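Local coordinates for tube-forming protein in Mycobacterial Envelpe, TiME (Mycolicibacterium smegmatis, PDB 7CU9) that probably forms an envelope-spanning tube through which proteins may be secreted across the mycobacterial outer envelope, at residues S30-T33 and A34-A38; F89-V92 and D93-D96. All coordinates share one frame; numbering follows the deposited sequence.

Contact 1: S30-T33 and A34-A38; sequences SEFT and APFQA
Phe32 and Phe36 meet as a T-shaped (edge-to-face) pair across the bend where the chain leaves strand 28-32. Their centroids lie 4.8 Å apart and the planes stand at 89°, so the two rings are essentially perpendicular. Phe36 supplies the edge: its CE1 sits over the centre of the Phe32 ring, 3.5 Å above the plane. From there CE1 is almost equally far from all six ring carbons, with Phe32 CD2 at 3.7 Å from Phe36 CE1. The C-H on that corner therefore faces the middle of the pi cloud, the usual electrostatic attraction of such a pair. Both first torsions are alike, with CG between the backbone N and the carbonyl carbon (chi1 52° for Phe32, 71° for Phe36), and this swings each ring into the inside of the bend, where they can cross.

Polar groups play a smaller part. The backbone O of Ala34 comes within 3.5 Å of Phe32 CD2, approaching that ring obliquely, and the same oxygen lies in plane at the edge of the Phe36 ring. No hydrogen bond joins 30-33 to 34-38; backbone bonds instead tie Ser30 and Phe32 to Thr70 and Gly68 of strand 63-72, and Phe36 to Gly53.

Neighbouring side chains complete the packing. Phe32 also rests on Phe66 and Thr70, while the side chains of Phe32 and Phe36 both touch Lys83 on strand 77-89. Pro35, turned away from the bend, packs on Pro55 and Phe58 of helix 55-58.

An aromatic pair on residues i and i+4 thus bridges a surface turn at the exit of a strand at the edge, within this chain, of the antiparallel sheet of this PknH-like extracellular domain.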
loop_
_atom_site.group_PDB
_atom_site.type_symbol
_atom_site.label_atom_id
_atom_site.label_comp_id
_atom_site.label_asym_id
_atom_site.label_seq_id
_atom_site.Cartn_x
_atom_site.Cartn_y
_atom_site.Cartn_z
ATOM N N SER B 30 0.385 -3.501 -19.456
ATOM C CA SER B 30 -0.090 -3.388 -20.853
ATOM C C SER B 30 -0.187 -1.903 -21.199
ATOM O O SER B 30 -0.967 -1.198 -20.540
ATOM C CB SER B 30 -1.407 -4.083 -21.029
ATOM O OG SER B 30 -1.855 -3.967 -22.370
ATOM N N GLU B 31 0.605 -1.450 -22.169
ATOM C CA GLU B 31 0.608 -0.042 -22.637
ATOM C C GLU B 31 -0.481 0.122 -23.696
ATOM O O GLU B 31 -0.792 -0.867 -24.385
ATOM C CB GLU B 31 1.979 0.333 -23.201
ATOM C CG GLU B 31 3.091 0.297 -22.170
ATOM C CD GLU B 31 4.468 0.632 -22.713
ATOM O OE1 GLU B 31 4.572 0.942 -23.920
ATOM O OE2 GLU B 31 5.434 0.585 -21.931
ATOM N N PHE B 32 -1.056 1.320 -23.814
ATOM C CA PHE B 32 -2.028 1.668 -24.878
ATOM C C PHE B 32 -1.719 3.071 -25.410
ATOM O O PHE B 32 -1.114 3.895 -24.701
ATOM C CB PHE B 32 -3.468 1.504 -24.382
ATOM C CG PHE B 32 -3.818 2.211 -23.095
ATOM C CD1 PHE B 32 -3.608 1.604 -21.867
ATOM C CD2 PHE B 32 -4.417 3.458 -23.118
ATOM C CE1 PHE B 32 -3.951 2.250 -20.691
ATOM C CE2 PHE B 32 -4.754 4.108 -21.939
ATOM C CZ PHE B 32 -4.531 3.497 -20.728
ATOM N N THR B 33 -2.080 3.305 -26.669
ATOM C CA THR B 33 -1.732 4.529 -27.435
ATOM C C THR B 33 -2.999 5.246 -27.909
ATOM O O THR B 33 -2.877 6.230 -28.656
ATOM C CB THR B 33 -0.823 4.159 -28.612
ATOM O OG1 THR B 33 -1.569 3.233 -29.401
ATOM C CG2 THR B 33 0.487 3.555 -28.161
ATOM N N ALA B 34 -4.175 4.777 -27.491
ATOM C CA ALA B 34 -5.469 5.393 -27.841
ATOM C C ALA B 34 -6.397 5.294 -26.641
ATOM O O ALA B 34 -6.380 4.295 -25.926
ATOM C CB ALA B 34 -6.067 4.711 -29.045
ATOM N N PRO B 35 -7.231 6.325 -26.398
ATOM C CA PRO B 35 -8.271 6.228 -25.382
ATOM C C PRO B 35 -9.189 5.039 -25.690
ATOM O O PRO B 35 -9.386 4.717 -26.856
ATOM C CB PRO B 35 -9.042 7.548 -25.492
ATOM C CG PRO B 35 -8.093 8.496 -26.192
ATOM C CD PRO B 35 -7.244 7.620 -27.093
ATOM N N PHE B 36 -9.734 4.413 -24.653
ATOM C CA PHE B 36 -10.679 3.282 -24.812
ATOM C C PHE B 36 -11.632 3.246 -23.624
ATOM O O PHE B 36 -11.274 3.697 -22.527
ATOM C CB PHE B 36 -9.925 1.963 -24.984
ATOM C CG PHE B 36 -9.232 1.451 -23.748
ATOM C CD1 PHE B 36 -7.959 1.884 -23.415
ATOM C CD2 PHE B 36 -9.844 0.515 -22.925
ATOM C CE1 PHE B 36 -7.317 1.398 -22.287
ATOM C CE2 PHE B 36 -9.200 0.032 -21.796
ATOM C CZ PHE B 36 -7.937 0.476 -21.478
ATOM N N GLN B 37 -12.833 2.734 -23.868
ATOM C CA GLN B 37 -13.828 2.473 -22.804
ATOM C C GLN B 37 -14.281 1.019 -22.934
ATOM O O GLN B 37 -14.915 0.695 -23.952
ATOM C CB GLN B 37 -14.993 3.451 -22.901
ATOM C CG GLN B 37 -16.055 3.149 -21.857
ATOM C CD GLN B 37 -16.987 4.295 -21.552
ATOM O OE1 GLN B 37 -16.651 5.469 -21.694
ATOM N NE2 GLN B 37 -18.176 3.950 -21.088
ATOM N N ALA B 38 -13.948 0.196 -21.940
ATOM C CA ALA B 38 -14.157 -1.270 -21.944
ATOM C C ALA B 38 -15.290 -1.637 -20.978
ATOM O O ALA B 38 -15.229 -2.728 -20.372
ATOM C CB ALA B 38 -12.867 -1.962 -21.588
#

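Contact 2: F89-V92 and D93-D96; sequences FATV and DAAD
Thr91 caps the first turn of helix 92-103 through Ala94: this is a threonine N-cap at a strand-to-helix junction, where strand 77-89 ends and the chain turns into the helix. The side chain is set for the job by chi1 of 68°, which puts OG1 between the backbone N and the carbonyl carbon and brings it over the start of the helix. There OG1 accepts from Ala94 N at 3.0 Å, with an N-H...O angle of 149°. The methyl CB of Ala94 is pressed against the same oxygen, 3.2 Å from Thr91 OG1. In this way Ala94 N, one of the amides at the helix start that have no preceding turn to bond to, finds an acceptor.

The carbonyl of Thr91 opens the regular bonding: Ala95 N donates to Thr91 O at 3.3 Å, while Ala94 N makes a weak second bond to it. One residue on, Asp96 N bonds to Val92 O.

On the outer side, Val92 packs on Glu159 and Lys157, and the side chain of Val92 lies about 6 Å from a bound magnesium ion.

Phe89, the last residue of the strand, covers the inner side of this turn. Its CG is anti to the carbonyl carbon (chi1 -65°), and one face of the ring is turned to the helix, with Ala94 O 4.0 Å above the plane of the Phe89 ring and offset toward its rim. Phe89 CB meets Ala94 CB at 3.8 Å. All three residues, Phe89, Ala94 and Ala95, are buried, and the backbone O of Phe89 accepts from Asn160 ND2. The CA of Ala95 makes an off-centre CH-pi contact, 4.2 Å from the centroid of the Phe89 ring, and Ala95 CB lies 3.9 Å from Phe89 CD1.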
loop_
_atom_site.group_PDB
_atom_site.type_symbol
_atom_site.label_atom_id
_atom_site.label_comp_id
_atom_site.label_asym_id
_atom_site.label_seq_id
_atom_site.Cartn_x
_atom_site.Cartn_y
_atom_site.Cartn_z
ATOM N N PHE B 89 -2.602 18.207 -25.663
ATOM C CA PHE B 89 -3.490 18.948 -26.583
ATOM C C PHE B 89 -2.707 20.072 -27.260
ATOM O O PHE B 89 -1.699 20.532 -26.724
ATOM C CB PHE B 89 -4.704 19.465 -25.818
ATOM C CG PHE B 89 -5.574 18.350 -25.297
ATOM C CD1 PHE B 89 -5.260 17.709 -24.109
ATOM C CD2 PHE B 89 -6.679 17.915 -26.014
ATOM C CE1 PHE B 89 -6.051 16.674 -23.637
ATOM C CE2 PHE B 89 -7.468 16.878 -25.542
ATOM C CZ PHE B 89 -7.155 16.261 -24.352
ATOM N N ALA B 90 -3.180 20.511 -28.422
ATOM C CA ALA B 90 -2.524 21.585 -29.201
ATOM C C ALA B 90 -2.563 22.907 -28.425
ATOM O O ALA B 90 -1.679 23.755 -28.642
ATOM C CB ALA B 90 -3.183 21.719 -30.545
ATOM N N THR B 91 -3.558 23.099 -27.556
ATOM C CA THR B 91 -3.760 24.371 -26.819
ATOM C C THR B 91 -4.098 24.092 -25.358
ATOM O O THR B 91 -4.644 23.021 -25.055
ATOM C CB THR B 91 -4.874 25.219 -27.443
ATOM O OG1 THR B 91 -6.121 24.552 -27.253
ATOM C CG2 THR B 91 -4.660 25.465 -28.917
ATOM N N VAL B 92 -3.793 25.055 -24.498
ATOM C CA VAL B 92 -4.161 24.986 -23.054
ATOM C C VAL B 92 -5.691 24.970 -22.934
ATOM O O VAL B 92 -6.195 24.207 -22.085
ATOM C CB VAL B 92 -3.504 26.113 -22.234
ATOM C CG1 VAL B 92 -1.989 25.996 -22.256
ATOM C CG2 VAL B 92 -3.941 27.501 -22.682
ATOM N N ASP B 93 -6.410 25.730 -23.764
ATOM C CA ASP B 93 -7.897 25.745 -23.713
ATOM C C ASP B 93 -8.470 24.364 -24.073
ATOM O O ASP B 93 -9.478 23.972 -23.469
ATOM C CB ASP B 93 -8.485 26.850 -24.591
ATOM C CG ASP B 93 -8.322 28.244 -24.004
ATOM O OD1 ASP B 93 -7.884 28.349 -22.838
ATOM O OD2 ASP B 93 -8.638 29.208 -24.720
ATOM N N ALA B 94 -7.871 23.630 -25.017
ATOM C CA ALA B 94 -8.358 22.284 -25.398
ATOM C C ALA B 94 -8.167 21.322 -24.216
ATOM O O ALA B 94 -9.043 20.480 -23.982
ATOM C CB ALA B 94 -7.661 21.786 -26.637
ATOM N N ALA B 95 -7.050 21.430 -23.495
ATOM C CA ALA B 95 -6.810 20.630 -22.271
ATOM C C ALA B 95 -7.871 20.992 -21.223
ATOM O O ALA B 95 -8.375 20.080 -20.548
ATOM C CB ALA B 95 -5.416 20.858 -21.750
ATOM N N ASP B 96 -8.221 22.274 -21.102
ATOM C CA ASP B 96 -9.260 22.721 -20.138
ATOM C C ASP B 96 -10.613 22.105 -20.519
ATOM O O ASP B 96 -11.342 21.648 -19.619
ATOM C CB ASP B 96 -9.353 24.244 -20.058
ATOM C CG ASP B 96 -10.207 24.690 -18.884
ATOM O OD1 ASP B 96 -9.913 24.262 -17.749
ATOM O OD2 ASP B 96 -11.193 25.413 -19.123
#

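In the fold
Both contacts are local turns at the ends of strands in the same antiparallel sheet, but they differ in burial and chemistry. Contact 1 is a surface contact at edge strand 28-32, its centre about 11 Å from that of the chain, and is held by aromatic packing with no internal hydrogen bond. Contact 2, its centre about 18 Å from that of the chain, is nevertheless partly buried; it joins strand 77-89 to helix 92-103 by backbone and capping bonds, with Phe89 packed on two buried alanines. Strand 77-89 serves both: it ends in contact 2, and its Lys83 touches the phenylalanine side chains of contact 1. Their nearest atoms stay about 8 Å apart, so the two never meet directly.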